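Local coordinates for protein fusolin (Anomala cuprea entomopoxvirus, PDB 4YN1) that forms the crystalline spindles that enhance the virulence of an insect poxvirus and probably acts on chitin as a lytic polysaccharide monooxygenase-like protein, at residues A[124-134]-A[198-206]. Sequence-based numbering, arbitrary orientation.
With EDO (1,2-ethanediol), chain E.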
loop_
_atom_site.group_PDB
_atom_site.type_symbol
_atom_site.label_atom_id
_atom_site.label_comp_id
_atom_site.label_asym_id
_atom_site.label_seq_id
_atom_site.Cartn_x
_atom_site.Cartn_y
_atom_site.Cartn_z
ATOM N N LEU A 124 13.929 -14.834 -0.644
ATOM C CA LEU A 124 14.284 -15.382 -1.944
ATOM C C LEU A 124 15.011 -16.709 -1.746
ATOM O O LEU A 124 15.846 -16.812 -0.870
ATOM C CB LEU A 124 15.246 -14.428 -2.686
ATOM C CG LEU A 124 14.710 -13.033 -2.997
ATOM C CD1 LEU A 124 15.712 -12.215 -3.710
ATOM C CD2 LEU A 124 13.446 -13.083 -3.811
ATOM N N GLU A 125 14.789 -17.660 -2.611
ATOM C CA GLU A 125 15.567 -18.901 -2.566
ATOM C C GLU A 125 16.790 -18.755 -3.485
ATOM O O GLU A 125 17.791 -19.429 -3.272
ATOM C CB GLU A 125 14.713 -20.090 -3.011
ATOM C CG GLU A 125 15.445 -21.418 -2.890
ATOM C CD GLU A 125 14.555 -22.643 -2.883
ATOM O OE1 GLU A 125 13.658 -22.732 -3.752
ATOM O OE2 GLU A 125 14.772 -23.526 -2.023
ATOM N N ASN A 126 16.717 -17.839 -4.473
ATOM C CA ASN A 126 17.755 -17.582 -5.467
ATOM C C ASN A 126 17.811 -16.039 -5.667
ATOM O O ASN A 126 16.819 -15.439 -6.091
ATOM C CB ASN A 126 17.330 -18.298 -6.789
ATOM C CG ASN A 126 18.246 -18.167 -7.968
ATOM O OD1 ASN A 126 19.040 -17.248 -8.078
ATOM N ND2 ASN A 126 18.096 -19.048 -8.945
ATOM N N ASN A 127 18.982 -15.443 -5.465
ATOM C CA ASN A 127 19.152 -13.985 -5.589
ATOM C C ASN A 127 19.321 -13.453 -7.003
ATOM O O ASN A 127 19.284 -12.235 -7.184
ATOM C CB ASN A 127 20.329 -13.515 -4.758
ATOM C CG ASN A 127 20.187 -13.827 -3.314
ATOM O OD1 ASN A 127 19.082 -13.955 -2.826
ATOM N ND2 ASN A 127 21.298 -13.964 -2.602
ATOM N N PHE A 128 19.525 -14.337 -7.987
ATOM C CA PHE A 128 19.758 -13.943 -9.390
ATOM C C PHE A 128 18.527 -13.886 -10.263
ATOM O O PHE A 128 18.592 -13.347 -11.351
ATOM C CB PHE A 128 20.772 -14.890 -10.015
ATOM C CG PHE A 128 22.123 -14.737 -9.389
ATOM C CD1 PHE A 128 22.471 -15.471 -8.261
ATOM C CD2 PHE A 128 23.009 -13.771 -9.845
ATOM C CE1 PHE A 128 23.676 -15.220 -7.593
ATOM C CE2 PHE A 128 24.273 -13.640 -9.274
ATOM C CZ PHE A 128 24.579 -14.330 -8.125
ATOM N N VAL A 129 17.421 -14.398 -9.794
ATOM C CA VAL A 129 16.151 -14.370 -10.531
ATOM C C VAL A 129 15.587 -12.965 -10.614
ATOM O O VAL A 129 15.667 -12.237 -9.636
ATOM C CB VAL A 129 15.170 -15.381 -9.902
ATOM C CG1 VAL A 129 14.737 -14.940 -8.539
ATOM C CG2 VAL A 129 13.946 -15.590 -10.779
ATOM N N ASN A 130 15.110 -12.541 -11.786
ATOM C CA ASN A 130 14.632 -11.174 -11.956
ATOM C C ASN A 130 13.124 -10.989 -11.897
ATOM O O ASN A 130 12.664 -9.841 -11.917
ATOM C CB ASN A 130 15.247 -10.521 -13.197
ATOM C CG ASN A 130 16.414 -9.640 -12.869
ATOM O OD1 ASN A 130 16.850 -9.466 -11.698
ATOM N ND2 ASN A 130 16.931 -9.026 -13.894
ATOM N N THR A 131 12.360 -12.079 -11.891
ATOM C CA THR A 131 10.896 -12.004 -11.739
ATOM C C THR A 131 10.516 -12.985 -10.684
ATOM O O THR A 131 10.851 -14.167 -10.806
ATOM C CB THR A 131 10.165 -12.297 -13.055
ATOM O OG1 THR A 131 10.694 -11.423 -14.027
ATOM C CG2 THR A 131 8.664 -12.064 -12.962
ATOM N N ILE A 132 9.813 -12.505 -9.646
ATOM C CA ILE A 132 9.383 -13.320 -8.543
ATOM C C ILE A 132 7.859 -13.379 -8.587
ATOM O O ILE A 132 7.226 -12.380 -8.325
ATOM C CB ILE A 132 9.895 -12.787 -7.198
ATOM C CG1 ILE A 132 11.453 -12.847 -7.157
ATOM C CG2 ILE A 132 9.302 -13.614 -6.059
ATOM C CD1 ILE A 132 12.116 -11.650 -7.554
ATOM N N PRO A 133 7.256 -14.513 -8.913
ATOM C CA PRO A 133 5.788 -14.576 -8.903
ATOM C C PRO A 133 5.230 -14.536 -7.474
ATOM O O PRO A 133 5.692 -15.259 -6.606
ATOM C CB PRO A 133 5.491 -15.905 -9.569
ATOM C CG PRO A 133 6.693 -16.744 -9.270
ATOM C CD PRO A 133 7.847 -15.813 -9.293
ATOM N N ILE A 134 4.306 -13.630 -7.226
ATOM C CA ILE A 134 3.633 -13.511 -5.920
ATOM C C ILE A 134 2.153 -13.830 -6.159
ATOM O O ILE A 134 1.570 -13.229 -7.051
ATOM C CB ILE A 134 3.807 -12.050 -5.425
ATOM C CG1 ILE A 134 5.315 -11.664 -5.278
ATOM C CG2 ILE A 134 3.010 -11.746 -4.145
ATOM C CD1 ILE A 134 6.062 -12.347 -4.346
ATOM N N MET A 198 -4.405 -13.473 -7.813
ATOM C CA MET A 198 -3.775 -13.289 -9.129
ATOM C C MET A 198 -2.269 -13.434 -8.969
ATOM O O MET A 198 -1.708 -13.021 -7.954
ATOM C CB MET A 198 -4.174 -11.926 -9.762
ATOM C CG MET A 198 -3.718 -10.720 -8.977
ATOM S SD MET A 198 -4.772 -9.280 -9.001
ATOM C CE MET A 198 -6.041 -9.790 -7.736
ATOM N N ILE A 199 -1.620 -14.062 -9.938
ATOM C CA ILE A 199 -0.175 -14.234 -9.904
ATOM C C ILE A 199 0.436 -13.007 -10.518
ATOM O O ILE A 199 0.274 -12.771 -11.715
ATOM C CB ILE A 199 0.328 -15.525 -10.635
ATOM C CG1 ILE A 199 -0.382 -16.806 -10.100
ATOM C CG2 ILE A 199 1.861 -15.646 -10.497
ATOM C CD1 ILE A 199 -0.256 -17.021 -8.683
ATOM N N VAL A 200 1.153 -12.237 -9.700
ATOM C CA VAL A 200 1.779 -11.006 -10.125
ATOM C C VAL A 200 3.290 -11.244 -10.306
ATOM O O VAL A 200 3.950 -11.591 -9.335
ATOM C CB VAL A 200 1.514 -9.869 -9.111
ATOM C CG1 VAL A 200 2.205 -8.565 -9.540
ATOM C CG2 VAL A 200 0.022 -9.619 -8.970
ATOM N N PRO A 201 3.836 -11.004 -11.511
ATOM C CA PRO A 201 5.302 -11.154 -11.714
ATOM C C PRO A 201 6.007 -9.914 -11.198
ATOM O O PRO A 201 6.052 -8.883 -11.864
ATOM C CB PRO A 201 5.441 -11.307 -13.238
ATOM C CG PRO A 201 4.248 -10.640 -13.806
ATOM C CD PRO A 201 3.157 -10.594 -12.755
ATOM N N VAL A 202 6.524 -9.996 -9.980
ATOM C CA VAL A 202 7.149 -8.835 -9.354
ATOM C C VAL A 202 8.618 -8.800 -9.756
ATOM O O VAL A 202 9.316 -9.789 -9.524
ATOM C CB VAL A 202 6.977 -8.873 -7.820
ATOM C CG1 VAL A 202 7.647 -7.658 -7.172
ATOM C CG2 VAL A 202 5.496 -8.909 -7.457
ATOM N N PRO A 203 9.108 -7.677 -10.327
ATOM C CA PRO A 203 10.518 -7.591 -10.678
ATOM C C PRO A 203 11.383 -7.561 -9.423
ATOM O O PRO A 203 11.008 -7.007 -8.374
ATOM C CB PRO A 203 10.598 -6.266 -11.474
ATOM C CG PRO A 203 9.524 -5.436 -10.939
ATOM C CD PRO A 203 8.413 -6.420 -10.659
ATOM N N TYR A 204 12.526 -8.191 -9.511
ATOM C CA TYR A 204 13.471 -8.194 -8.416
ATOM C C TYR A 204 13.863 -6.768 -8.031
ATOM O O TYR A 204 14.044 -5.911 -8.884
ATOM C CB TYR A 204 14.727 -8.983 -8.797
ATOM C CG TYR A 204 15.848 -8.874 -7.791
ATOM C CD1 TYR A 204 16.742 -7.805 -7.824
ATOM C CD2 TYR A 204 16.059 -9.865 -6.845
ATOM C CE1 TYR A 204 17.765 -7.692 -6.883
ATOM C CE2 TYR A 204 17.089 -9.768 -5.912
ATOM C CZ TYR A 204 17.977 -8.716 -5.977
ATOM O OH TYR A 204 18.956 -8.626 -5.019
ATOM N N ARG A 205 14.089 -6.582 -6.737
ATOM C CA ARG A 205 14.555 -5.342 -6.136
ATOM C C ARG A 205 15.480 -5.686 -4.998
ATOM O O ARG A 205 15.232 -6.664 -4.305
ATOM C CB ARG A 205 13.356 -4.573 -5.556
ATOM C CG ARG A 205 12.338 -4.060 -6.587
ATOM C CD ARG A 205 12.882 -2.874 -7.311
ATOM N NE ARG A 205 11.974 -2.372 -8.332
ATOM C CZ ARG A 205 11.963 -2.739 -9.609
ATOM N NH1 ARG A 205 12.798 -3.681 -10.051
ATOM N NH2 ARG A 205 11.123 -2.166 -10.459
ATOM N N GLN A 206 16.504 -4.859 -4.741
ATOM C CA GLN A 206 17.329 -5.029 -3.550
ATOM C C GLN A 206 17.020 -3.880 -2.583
ATOM O O GLN A 206 17.802 -3.611 -1.669
ATOM C CB GLN A 206 18.825 -5.113 -3.879
ATOM C CG GLN A 206 19.373 -3.943 -4.659
ATOM C CD GLN A 206 20.868 -3.759 -4.470
ATOM O OE1 GLN A 206 21.474 -4.141 -3.460
ATOM N NE2 GLN A 206 21.466 -3.074 -5.387
HETATM C C1 EDO E . 12.663 -16.554 -6.333
HETATM O O1 EDO E . 13.985 -16.336 -5.837
HETATM C C2 EDO E . 11.628 -16.484 -5.199
HETATM O O2 EDO E . 12.137 -17.190 -4.085
#
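I134 and V202 lie diagonally beside one another on one face of two antiparallel strands, CG1 of the isoleucine meeting CG2 of the valine at 3.5 Å as the two side chains slant across one another. I132 and V200 lie on this same face of the sheet, where F233 of strand 223-234 touches I132 and V202, and V173 of strand 170-176 packs against V200. Four backbone hydrogen bonds pair I132 with V202 and I134 with V200; that from I132 N to V202 O measures 2.8 Å. The opposite face, with T131, P133, P201 and P203, is the solvent side, T131 and P133 being exposed. There T131 and P201 run side by side, and T131 CG2 presses unusually close to P201 CB at 3.3 Å, whereas P133 CB meets I199 CG2 at a relaxed 3.8 Å.

Beyond the paired strands, a fifth backbone bond joins Y204 N to N130 O (2.9 Å). The first torsion of Y204 (chi1 172°) swings CG away from its own N and lays the ring beside the carbonyls of V129 and N127, N127 O being 3.5 Å from CE2. L124 CD1 approaches the ring edge at CE2 (3.6 Å), I132 CD1 lies near the ring plane, and N235 hydrogen-bonds the phenol OH. N126 OD1 accepts from F128 N, an Asx turn within the loop. 1,2-Ethanediol, probably from the crystallisation liquor, sits in the bend of the loop against L124, V129 and I132, and its O2 accepts a hydrogen bond from E125 N. Strands 131-140 and 194-203 are the central pair of a four-stranded antiparallel sheet, packed against a second sheet in the immunoglobulin-like beta-sandwich typical of LPMO_10 proteins.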